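Local coordinates for fucolectin-related protein (Streptococcus pneumoniae, PDB 2J22) that probably binds fucose-containing blood group antigens, as a calcium-bearing carbohydrate-binding module of a pneumococcal virulence factor, at residues K40-Y44 with Y76-D80; N88-Y94 with K125-R131; D55-W60 with A133-L139. One frame throughout, in Å; residues are numbered along the deposited sequence.

Contact 1: K40-Y44 with Y76-D80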
loop_
_atom_site.group_PDB
_atom_site.type_symbol
_atom_site.label_atom_id
_atom_site.label_comp_id
_atom_site.label_asym_id
_atom_site.label_seq_id
_atom_site.Cartn_x
_atom_site.Cartn_y
_atom_site.Cartn_z
ATOM N N LYS A 40 -4.469 -12.038 0.859
ATOM C CA LYS A 40 -3.425 -11.554 1.724
ATOM C C LYS A 40 -2.184 -12.442 1.832
ATOM O O LYS A 40 -1.266 -12.122 2.627
ATOM C CB LYS A 40 -3.984 -11.397 3.146
ATOM C CG LYS A 40 -4.912 -10.191 3.255
ATOM C CD LYS A 40 -5.707 -10.289 4.572
ATOM C CE LYS A 40 -7.015 -11.040 4.405
ATOM N NZ LYS A 40 -7.599 -11.345 5.751
ATOM N N ASN A 41 -2.135 -13.549 1.078
ATOM C CA ASN A 41 -0.945 -14.440 1.117
ATOM C C ASN A 41 0.341 -13.638 0.747
ATOM O O ASN A 41 0.440 -13.005 -0.353
ATOM C CB ASN A 41 -1.167 -15.649 0.152
ATOM C CG ASN A 41 -0.149 -16.764 0.367
ATOM O OD1 ASN A 41 0.984 -16.510 0.769
ATOM N ND2 ASN A 41 -0.576 -18.004 0.164
ATOM N N GLY A 42 1.319 -13.613 1.641
ATOM C CA GLY A 42 2.554 -12.892 1.356
ATOM C C GLY A 42 3.693 -13.733 0.790
ATOM O O GLY A 42 4.802 -13.251 0.660
ATOM N N ASP A 43 3.408 -15.000 0.443
ATOM C CA ASP A 43 4.415 -15.862 -0.144
ATOM C C ASP A 43 4.544 -15.448 -1.577
ATOM O O ASP A 43 3.571 -15.602 -2.300
ATOM C CB ASP A 43 3.985 -17.324 -0.104
ATOM C CG ASP A 43 4.945 -18.196 -0.858
ATOM O OD1 ASP A 43 6.098 -18.209 -0.459
ATOM O OD2 ASP A 43 4.670 -18.814 -1.922
ATOM N N TYR A 44 5.701 -14.938 -2.020
ATOM C CA TYR A 44 5.764 -14.382 -3.410
ATOM C C TYR A 44 5.210 -15.338 -4.515
ATOM O O TYR A 44 4.583 -14.886 -5.499
ATOM C CB TYR A 44 7.197 -13.848 -3.800
ATOM C CG TYR A 44 7.096 -12.864 -4.920
ATOM C CD1 TYR A 44 6.765 -11.539 -4.689
ATOM C CD2 TYR A 44 7.175 -13.297 -6.232
ATOM C CE1 TYR A 44 6.584 -10.641 -5.785
ATOM C CE2 TYR A 44 7.033 -12.401 -7.298
ATOM C CZ TYR A 44 6.725 -11.076 -7.048
ATOM O OH TYR A 44 6.494 -10.226 -8.153
ATOM N N TYR A 76 -0.373 -5.441 4.412
ATOM C CA TYR A 76 0.131 -6.813 4.596
ATOM C C TYR A 76 1.454 -6.911 3.853
ATOM O O TYR A 76 1.542 -6.520 2.698
ATOM C CB TYR A 76 -0.868 -7.830 4.056
ATOM C CG TYR A 76 -2.037 -8.012 4.996
ATOM C CD1 TYR A 76 -1.902 -8.808 6.122
ATOM C CD2 TYR A 76 -3.247 -7.317 4.818
ATOM C CE1 TYR A 76 -2.916 -8.956 7.037
ATOM C CE2 TYR A 76 -4.295 -7.455 5.764
ATOM C CZ TYR A 76 -4.098 -8.284 6.856
ATOM O OH TYR A 76 -5.087 -8.505 7.769
ATOM N N ASN A 77 2.515 -7.275 4.565
ATOM C CA ASN A 77 3.840 -7.355 3.950
ATOM C C ASN A 77 4.068 -8.669 3.188
ATOM O O ASN A 77 3.365 -9.643 3.429
ATOM C CB ASN A 77 4.854 -7.280 5.099
ATOM C CG ASN A 77 6.267 -6.913 4.640
ATOM O OD1 ASN A 77 6.513 -6.646 3.479
ATOM N ND2 ASN A 77 7.216 -6.890 5.600
ATOM N N ARG A 78 5.041 -8.705 2.285
ATOM C CA ARG A 78 5.627 -9.950 1.822
ATOM C C ARG A 78 6.100 -10.758 3.057
ATOM O O ARG A 78 6.431 -10.165 4.091
ATOM C CB ARG A 78 6.866 -9.634 0.961
ATOM C CG ARG A 78 7.473 -10.874 0.218
ATOM C CD ARG A 78 8.644 -10.530 -0.726
ATOM N NE ARG A 78 9.240 -11.777 -1.248
ATOM C CZ ARG A 78 10.304 -11.783 -2.037
ATOM N NH1 ARG A 78 10.890 -10.627 -2.357
ATOM N NH2 ARG A 78 10.818 -12.930 -2.462
ATOM N N THR A 79 6.074 -12.082 2.954
ATOM C CA THR A 79 6.442 -12.964 4.079
ATOM C C THR A 79 7.505 -14.046 3.746
ATOM O O THR A 79 8.142 -14.560 4.642
ATOM C CB THR A 79 5.167 -13.660 4.705
ATOM O OG1 THR A 79 4.550 -14.504 3.737
ATOM C CG2 THR A 79 4.071 -12.662 5.099
ATOM N N ASP A 80 7.723 -14.409 2.490
ATOM C CA ASP A 80 8.636 -15.537 2.221
ATOM C C ASP A 80 10.130 -15.187 2.351
ATOM O O ASP A 80 10.909 -16.014 2.789
ATOM C CB ASP A 80 8.365 -16.126 0.846
ATOM C CG ASP A 80 8.675 -15.130 -0.274
ATOM O OD1 ASP A 80 7.898 -14.164 -0.445
ATOM O OD2 ASP A 80 9.678 -15.194 -0.990
HETATM O O HOH W 1 1.776 -15.229 4.076
#
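Gly42 and Thr79 join two loops at the calcium-bearing end of a β-sandwich: residues 40-44 follow directly on the calcium ligand Asn39, and residues 76-80 lead out of strand 67-77. Thr79 N donates to Gly42 O at 2.9 Å, coming from above the carbonyl plane instead of along a lone pair. Thr79 OG1 and Gly42 N share a water, and Gly42 CA packs 3.9 Å from Asn77 O.

The second backbone grip falls on Asp80. Its CG sits between the backbone N and the carbonyl carbon (chi1 65°), which brings Asp80 OD1 within 2.8 Å of Tyr44 N. That N-H meets the carboxylate from above its plane, while Arg78 NE reaches Asp80 OD1 from the opposite face at 2.9 Å. Arg78 NH2 takes Asp80 OD2, also at 2.9 Å, so the extended arginine holds the carboxylate side-on and fixes its rotation. This salt bridge probably offsets the nearby negative charge of Asp43, whose OD1 lies 4.4 Å from Asp80 OD1 and whose OD2 bonds to His46. An Asx turn, in which Asn41 OD1 accepts from Asp43 N, shapes the 40-44 loop. Both loops probably belong to the calcium-binding end of a galactose-binding-like (F-type lectin) domain.

Toward strand 139-146 the contact becomes apolar. Lys40 CG stands anti to the carbonyl carbon (chi1 -73°) and the chain runs on extended at chi2 (166°), which lays Lys40 CD over one face of the Tyr76 ring, 3.7 Å from the centroid, a CH-pi contact. Both side chains also touch Glu141, one of the residues of the calcium site.

Contact 2: N88-Y94 with K125-R131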
loop_
_atom_site.group_PDB
_atom_site.type_symbol
_atom_site.label_atom_id
_atom_site.label_comp_id
_atom_site.label_asym_id
_atom_site.label_seq_id
_atom_site.Cartn_x
_atom_site.Cartn_y
_atom_site.Cartn_z
ATOM N N ASN A 88 11.016 1.934 7.099
ATOM C CA ASN A 88 11.411 3.336 6.830
ATOM C C ASN A 88 10.629 3.889 5.674
ATOM O O ASN A 88 11.215 4.253 4.633
ATOM C CB ASN A 88 12.933 3.427 6.553
ATOM C CG ASN A 88 13.421 4.873 6.297
ATOM O OD1 ASN A 88 12.761 5.857 6.688
ATOM N ND2 ASN A 88 14.568 5.005 5.625
ATOM N N PHE A 89 9.301 3.940 5.835
ATOM C CA PHE A 89 8.457 4.340 4.722
ATOM C C PHE A 89 7.420 5.368 5.076
ATOM O O PHE A 89 7.114 5.576 6.217
ATOM C CB PHE A 89 7.846 3.116 3.947
ATOM C CG PHE A 89 6.844 2.320 4.724
ATOM C CD1 PHE A 89 5.480 2.620 4.648
ATOM C CD2 PHE A 89 7.258 1.242 5.534
ATOM C CE1 PHE A 89 4.482 1.849 5.395
ATOM C CE2 PHE A 89 6.348 0.492 6.233
ATOM C CZ PHE A 89 4.950 0.758 6.179
ATOM N N ASP A 90 6.853 6.026 4.059
ATOM C CA ASP A 90 5.761 6.926 4.314
ATOM C C ASP A 90 4.472 6.431 3.685
ATOM O O ASP A 90 4.477 5.864 2.557
ATOM C CB ASP A 90 6.077 8.293 3.718
ATOM C CG ASP A 90 7.148 9.013 4.467
ATOM O OD1 ASP A 90 7.190 8.954 5.746
ATOM O OD2 ASP A 90 7.984 9.669 3.846
ATOM N N ILE A 91 3.389 6.667 4.416
ATOM C CA ILE A 91 2.014 6.533 3.916
ATOM C C ILE A 91 1.532 7.965 3.732
ATOM O O ILE A 91 1.565 8.743 4.698
ATOM C CB ILE A 91 1.129 5.803 4.970
ATOM C CG1 ILE A 91 1.696 4.415 5.277
ATOM C CG2 ILE A 91 -0.372 5.808 4.556
ATOM C CD1 ILE A 91 1.000 3.661 6.383
ATOM N N ILE A 92 1.075 8.298 2.516
ATOM C CA ILE A 92 0.633 9.631 2.186
ATOM C C ILE A 92 -0.765 9.551 1.613
ATOM O O ILE A 92 -0.990 8.813 0.657
ATOM C CB ILE A 92 1.555 10.309 1.105
ATOM C CG1 ILE A 92 3.050 10.013 1.339
ATOM C CG2 ILE A 92 1.343 11.810 1.174
ATOM C CD1 ILE A 92 3.956 10.187 0.121
ATOM N N ILE A 93 -1.686 10.327 2.160
ATOM C CA ILE A 93 -3.091 10.364 1.653
ATOM C C ILE A 93 -3.357 11.711 1.040
ATOM O O ILE A 93 -2.989 12.733 1.597
ATOM C CB ILE A 93 -4.098 9.994 2.799
ATOM C CG1 ILE A 93 -3.607 8.693 3.511
ATOM C CG2 ILE A 93 -5.584 9.937 2.269
ATOM C CD1 ILE A 93 -4.661 7.860 4.234
ATOM N N TYR A 94 -3.986 11.725 -0.146
ATOM C CA TYR A 94 -4.233 12.972 -0.857
ATOM C C TYR A 94 -5.728 13.204 -1.060
ATOM O O TYR A 94 -6.491 12.227 -1.104
ATOM C CB TYR A 94 -3.572 12.946 -2.236
ATOM C CG TYR A 94 -2.131 12.508 -2.284
ATOM C CD1 TYR A 94 -1.074 13.464 -2.307
ATOM C CD2 TYR A 94 -1.789 11.130 -2.350
ATOM C CE1 TYR A 94 0.284 13.052 -2.344
ATOM C CE2 TYR A 94 -0.444 10.725 -2.421
ATOM C CZ TYR A 94 0.578 11.690 -2.394
ATOM O OH TYR A 94 1.885 11.260 -2.497
ATOM N N LYS A 125 -6.844 9.155 -2.620
ATOM C CA LYS A 125 -5.656 8.415 -3.070
ATOM C C LYS A 125 -4.715 8.124 -1.914
ATOM O O LYS A 125 -4.548 8.968 -1.004
ATOM C CB LYS A 125 -4.837 9.214 -4.115
ATOM C CG LYS A 125 -5.424 9.231 -5.483
ATOM C CD LYS A 125 -4.431 9.884 -6.465
ATOM C CE LYS A 125 -5.124 10.102 -7.827
ATOM N NZ LYS A 125 -4.246 10.935 -8.689
ATOM N N VAL A 126 -4.047 6.965 -2.005
ATOM C CA VAL A 126 -3.120 6.549 -0.953
ATOM C C VAL A 126 -1.849 6.051 -1.663
ATOM O O VAL A 126 -1.937 5.245 -2.631
ATOM C CB VAL A 126 -3.683 5.438 -0.023
ATOM C CG1 VAL A 126 -2.650 5.147 1.138
ATOM C CG2 VAL A 126 -5.045 5.771 0.640
ATOM N N ARG A 127 -0.701 6.578 -1.220
ATOM C CA ARG A 127 0.622 6.271 -1.743
ATOM C C ARG A 127 1.445 5.672 -0.621
ATOM O O ARG A 127 1.413 6.167 0.538
ATOM C CB ARG A 127 1.293 7.538 -2.133
ATOM C CG ARG A 127 2.586 7.377 -2.941
ATOM C CD ARG A 127 2.395 8.181 -4.227
ATOM N NE ARG A 127 3.638 8.565 -4.680
ATOM C CZ ARG A 127 3.963 8.805 -5.936
ATOM N NH1 ARG A 127 3.096 8.744 -6.944
ATOM N NH2 ARG A 127 5.197 9.133 -6.145
ATOM N N ILE A 128 2.154 4.592 -0.916
ATOM C CA ILE A 128 3.106 4.081 0.071
ATOM C C ILE A 128 4.465 4.281 -0.641
ATOM O O ILE A 128 4.609 3.828 -1.775
ATOM C CB ILE A 128 2.818 2.583 0.333
ATOM C CG1 ILE A 128 1.477 2.381 1.073
ATOM C CG2 ILE A 128 4.012 1.987 1.140
ATOM C CD1 ILE A 128 1.048 0.932 1.212
ATOM N N SER A 129 5.445 4.945 -0.017
ATOM C CA SER A 129 6.703 5.303 -0.688
ATOM C C SER A 129 7.850 5.054 0.261
ATOM O O SER A 129 7.879 5.653 1.385
ATOM C CB SER A 129 6.697 6.809 -1.108
ATOM O OG SER A 129 7.789 7.171 -1.981
ATOM N N LEU A 130 8.837 4.259 -0.192
ATOM C CA LEU A 130 9.992 3.907 0.660
ATOM C C LEU A 130 10.942 5.132 0.767
ATOM O O LEU A 130 11.068 5.879 -0.207
ATOM C CB LEU A 130 10.724 2.718 0.019
ATOM C CG LEU A 130 9.928 1.401 -0.120
ATOM C CD1 LEU A 130 10.811 0.248 -0.707
ATOM C CD2 LEU A 130 9.339 0.915 1.189
ATOM N N ARG A 131 11.537 5.379 1.942
ATOM C CA ARG A 131 12.472 6.499 2.084
ATOM C C ARG A 131 13.958 6.143 1.818
ATOM O O ARG A 131 14.775 7.029 1.596
ATOM C CB ARG A 131 12.317 7.205 3.444
ATOM C CG ARG A 131 11.084 8.082 3.530
ATOM C CD ARG A 131 11.001 9.245 2.489
ATOM N NE ARG A 131 11.689 10.488 2.899
ATOM C CZ ARG A 131 11.314 11.251 3.939
ATOM N NH1 ARG A 131 10.251 10.910 4.677
ATOM N NH2 ARG A 131 12.001 12.358 4.247
#
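Asp90 and Arg131, which with Tyr94 lose the most surface to this contact, meet in a salt bridge at one end of an antiparallel strand pair. Asp90 OD2 offers its syn lone pair to Arg131 NH1 at 2.7 Å, but the carboxylate oxygen is tilted out of the guanidinium plane and the N-H...O angle is a bent 137°. The arginine doubles back to get there: chi2 (-60°) brings Arg131 CD to 3.3 Å from Asp90 OD2, and a further bend at chi3 (-86°) helps carry NH1 to the same oxygen. The other oxygen, Asp90 OD1, bonds to His105 of strand 100-108, so each carboxylate oxygen has a partner of its own. Nearer its root, Arg131 lays CB against Asn88 OD1 at 3.5 Å, while Asn88 ND2 bonds to Ser132 OG; Arg131 N bonds to Asn88 O beyond the end of the regular ladder.

At the far end Tyr94 leans across its own pair partner, Lys125, toward Arg127. Tyr94 CE2 meets Arg127 CB edge-on at 3.6 Å, and Tyr94 OH lies beside Arg127 CD, also at 3.6 Å. The guanidinium stands almost perpendicular to the tyrosine ring; its charge is engaged elsewhere, by Glu61 and over the ring of Trp59.

Between these ends, reciprocal backbone bonds join the hydrogen-bonded pairs Asp90-Ser129 and Ile92-Arg127, with Ile92 N to Arg127 O at 2.9 Å. The face carrying these pairs mixes polar and apolar side chains. The other is apolar: Phe89 CD1 touches Ile128 CG2 at 3.9 Å, and Ile91 and Ile128 pack on Ile75 of strand 67-77 in the facing sheet, as in a β-sandwich of the galactose-binding-like fold.

Contact 3: D55-W60 with A133-L139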
loop_
_atom_site.group_PDB
_atom_site.type_symbol
_atom_site.label_atom_id
_atom_site.label_comp_id
_atom_site.label_asym_id
_atom_site.label_seq_id
_atom_site.Cartn_x
_atom_site.Cartn_y
_atom_site.Cartn_z
ATOM N N ASP A 55 13.931 1.126 -7.324
ATOM C CA ASP A 55 13.704 2.519 -7.762
ATOM C C ASP A 55 14.174 3.541 -6.727
ATOM O O ASP A 55 14.508 3.174 -5.576
ATOM C CB ASP A 55 12.201 2.774 -8.049
ATOM C CG ASP A 55 11.717 2.088 -9.277
ATOM O OD1 ASP A 55 12.490 1.914 -10.266
ATOM O OD2 ASP A 55 10.568 1.672 -9.359
ATOM N N SER A 56 14.131 4.832 -7.105
ATOM C CA SER A 56 14.665 5.877 -6.242
ATOM C C SER A 56 13.726 7.114 -6.030
ATOM O O SER A 56 14.011 8.182 -6.550
ATOM C CB SER A 56 16.055 6.331 -6.807
ATOM O OG SER A 56 16.862 5.216 -7.084
ATOM N N PRO A 57 12.638 7.011 -5.250
ATOM C CA PRO A 57 12.226 5.811 -4.514
ATOM C C PRO A 57 11.291 4.864 -5.255
ATOM O O PRO A 57 10.624 5.233 -6.226
ATOM C CB PRO A 57 11.413 6.425 -3.346
ATOM C CG PRO A 57 10.782 7.654 -3.959
ATOM C CD PRO A 57 11.755 8.176 -4.965
ATOM N N SER A 58 11.162 3.653 -4.718
ATOM C CA SER A 58 10.012 2.804 -4.998
ATOM C C SER A 58 8.742 3.264 -4.282
ATOM O O SER A 58 8.771 3.608 -3.098
ATOM C CB SER A 58 10.297 1.332 -4.631
ATOM O OG SER A 58 11.535 0.897 -5.189
ATOM N N TRP A 59 7.606 3.233 -4.995
ATOM C CA TRP A 59 6.351 3.601 -4.387
ATOM C C TRP A 59 5.208 2.831 -5.086
ATOM O O TRP A 59 5.380 2.270 -6.147
ATOM C CB TRP A 59 6.142 5.148 -4.428
ATOM C CG TRP A 59 6.230 5.719 -5.859
ATOM C CD1 TRP A 59 7.295 6.338 -6.418
ATOM C CD2 TRP A 59 5.201 5.717 -6.854
ATOM N NE1 TRP A 59 7.015 6.702 -7.719
ATOM C CE2 TRP A 59 5.731 6.327 -8.011
ATOM C CE3 TRP A 59 3.870 5.245 -6.892
ATOM C CZ2 TRP A 59 4.997 6.454 -9.206
ATOM C CZ3 TRP A 59 3.130 5.368 -8.064
ATOM C CH2 TRP A 59 3.699 5.993 -9.216
ATOM N N TRP A 60 4.053 2.856 -4.454
ATOM C CA TRP A 60 2.825 2.249 -4.952
ATOM C C TRP A 60 1.635 3.129 -4.558
ATOM O O TRP A 60 1.620 3.778 -3.496
ATOM C CB TRP A 60 2.696 0.814 -4.387
ATOM C CG TRP A 60 1.376 0.115 -4.580
ATOM C CD1 TRP A 60 1.155 -0.960 -5.377
ATOM C CD2 TRP A 60 0.179 0.323 -3.838
ATOM N NE1 TRP A 60 -0.130 -1.398 -5.212
ATOM C CE2 TRP A 60 -0.740 -0.648 -4.257
ATOM C CE3 TRP A 60 -0.200 1.217 -2.807
ATOM C CZ2 TRP A 60 -2.059 -0.702 -3.792
ATOM C CZ3 TRP A 60 -1.499 1.145 -2.294
ATOM C CH2 TRP A 60 -2.424 0.197 -2.805
ATOM N N ALA A 133 16.244 4.869 -0.958
ATOM C CA ALA A 133 16.383 4.649 -2.392
ATOM C C ALA A 133 17.077 3.291 -2.670
ATOM O O ALA A 133 17.974 2.855 -1.917
ATOM C CB ALA A 133 17.226 5.780 -3.028
ATOM N N GLY A 134 16.656 2.661 -3.751
ATOM C CA GLY A 134 17.322 1.460 -4.264
ATOM C C GLY A 134 16.627 0.204 -3.816
ATOM O O GLY A 134 17.062 -0.893 -4.182
ATOM N N ILE A 135 15.583 0.346 -3.001
ATOM C CA ILE A 135 14.937 -0.812 -2.392
ATOM C C ILE A 135 13.627 -1.023 -3.134
ATOM O O ILE A 135 12.903 -0.069 -3.389
ATOM C CB ILE A 135 14.691 -0.632 -0.861
ATOM C CG1 ILE A 135 15.946 -0.097 -0.103
ATOM C CG2 ILE A 135 14.070 -1.907 -0.260
ATOM C CD1 ILE A 135 17.125 -1.092 0.034
ATOM N N PRO A 136 13.354 -2.276 -3.508
ATOM C CA PRO A 136 12.101 -2.612 -4.157
ATOM C C PRO A 136 10.970 -2.580 -3.138
ATOM O O PRO A 136 11.146 -2.940 -1.941
ATOM C CB PRO A 136 12.318 -4.055 -4.679
ATOM C CG PRO A 136 13.795 -4.301 -4.584
ATOM C CD PRO A 136 14.211 -3.445 -3.351
ATOM N N LEU A 137 9.822 -2.090 -3.593
ATOM C CA LEU A 137 8.590 -2.138 -2.737
ATOM C C LEU A 137 7.751 -3.350 -3.115
ATOM O O LEU A 137 7.417 -3.562 -4.296
ATOM C CB LEU A 137 7.827 -0.813 -2.768
ATOM C CG LEU A 137 6.451 -0.767 -2.078
ATOM C CD1 LEU A 137 6.698 -0.831 -0.536
ATOM C CD2 LEU A 137 5.790 0.551 -2.359
ATOM N N SER A 138 7.438 -4.163 -2.131
ATOM C CA SER A 138 6.572 -5.322 -2.330
ATOM C C SER A 138 5.494 -5.328 -1.230
ATOM O O SER A 138 5.806 -5.281 -0.017
ATOM C CB SER A 138 7.357 -6.647 -2.296
ATOM O OG SER A 138 8.162 -6.868 -3.453
ATOM N N LEU A 139 4.250 -5.407 -1.664
ATOM C CA LEU A 139 3.067 -5.453 -0.811
ATOM C C LEU A 139 2.215 -6.687 -1.127
ATOM O O LEU A 139 1.780 -6.875 -2.243
ATOM C CB LEU A 139 2.272 -4.140 -1.026
ATOM C CG LEU A 139 3.000 -2.770 -0.915
ATOM C CD1 LEU A 139 2.287 -1.548 -1.381
ATOM C CD2 LEU A 139 3.027 -2.534 0.584
HETATM O O HOH W 2 13.158 2.582 -2.723
#
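Ser58, with OG anti to its carbonyl carbon (chi1 -50°), turns its hydroxyl toward Ile135 O, while Leu137 has CG opposite its own backbone N (chi1 173°) and a chi2 of 71° that then swings CD2 to the backbone N and CB of Trp60, at the start of strand 59-64. Ser58 OG donates to Ile135 O at an apparent 2.5 Å, a length so short that its exact value is doubtful. Ser58 OG also accepts from Asp55 N at 3.2 Å, across the turn that contains the cis peptide before Pro57. A water joins the two chains once more, accepting from Ser58 N and donating to Ile135 O.

At the outer end, Gly134 N bonds to Asp55 O at 2.9 Å, where the chain turns with a positive phi.

Inward, the contact turns apolar. Leu137 CD2 touches Trp60 CB at 3.7 Å, and Leu139 lays CD1 over one face of the Trp60 indole, 3.9 Å from the centroid of the five-membered ring, a CH-pi contact. The indole NE1 bonds to Ser32 O, which helps to fix the ring plane that Leu139 covers.

Polar bonds thus fasten 133-135 to the loop 55-58 and the leucines pack on Trp60, with no ladder between the segments; the buried Ser58 hydroxyl, both donating and accepting, is satisfied beside hydrocarbon.

The three contacts run from the loop-rich calcium end into the body of the sandwich. Contacts 2 and 3 have centres about 11 Å apart and share one sheet, in which strand 59-64 neighbours strand 125-130; backbone bonds probably join Trp60 to Ile128 and Ser58 to Leu130. Contact 1 lies on the other sheet through strand 67-77, its centre about 19 Å from that of contact 2 and 16 Å from that of contact 3, which it touches through Asn77 and Ser138. Along the chain, contact 1 closes before contact 2 opens, contacts 1 and 3 interleave, and both segments of contact 2 fall between those of contact 3. Contacts 1 and 3 lie nearer the calcium ion than contact 2.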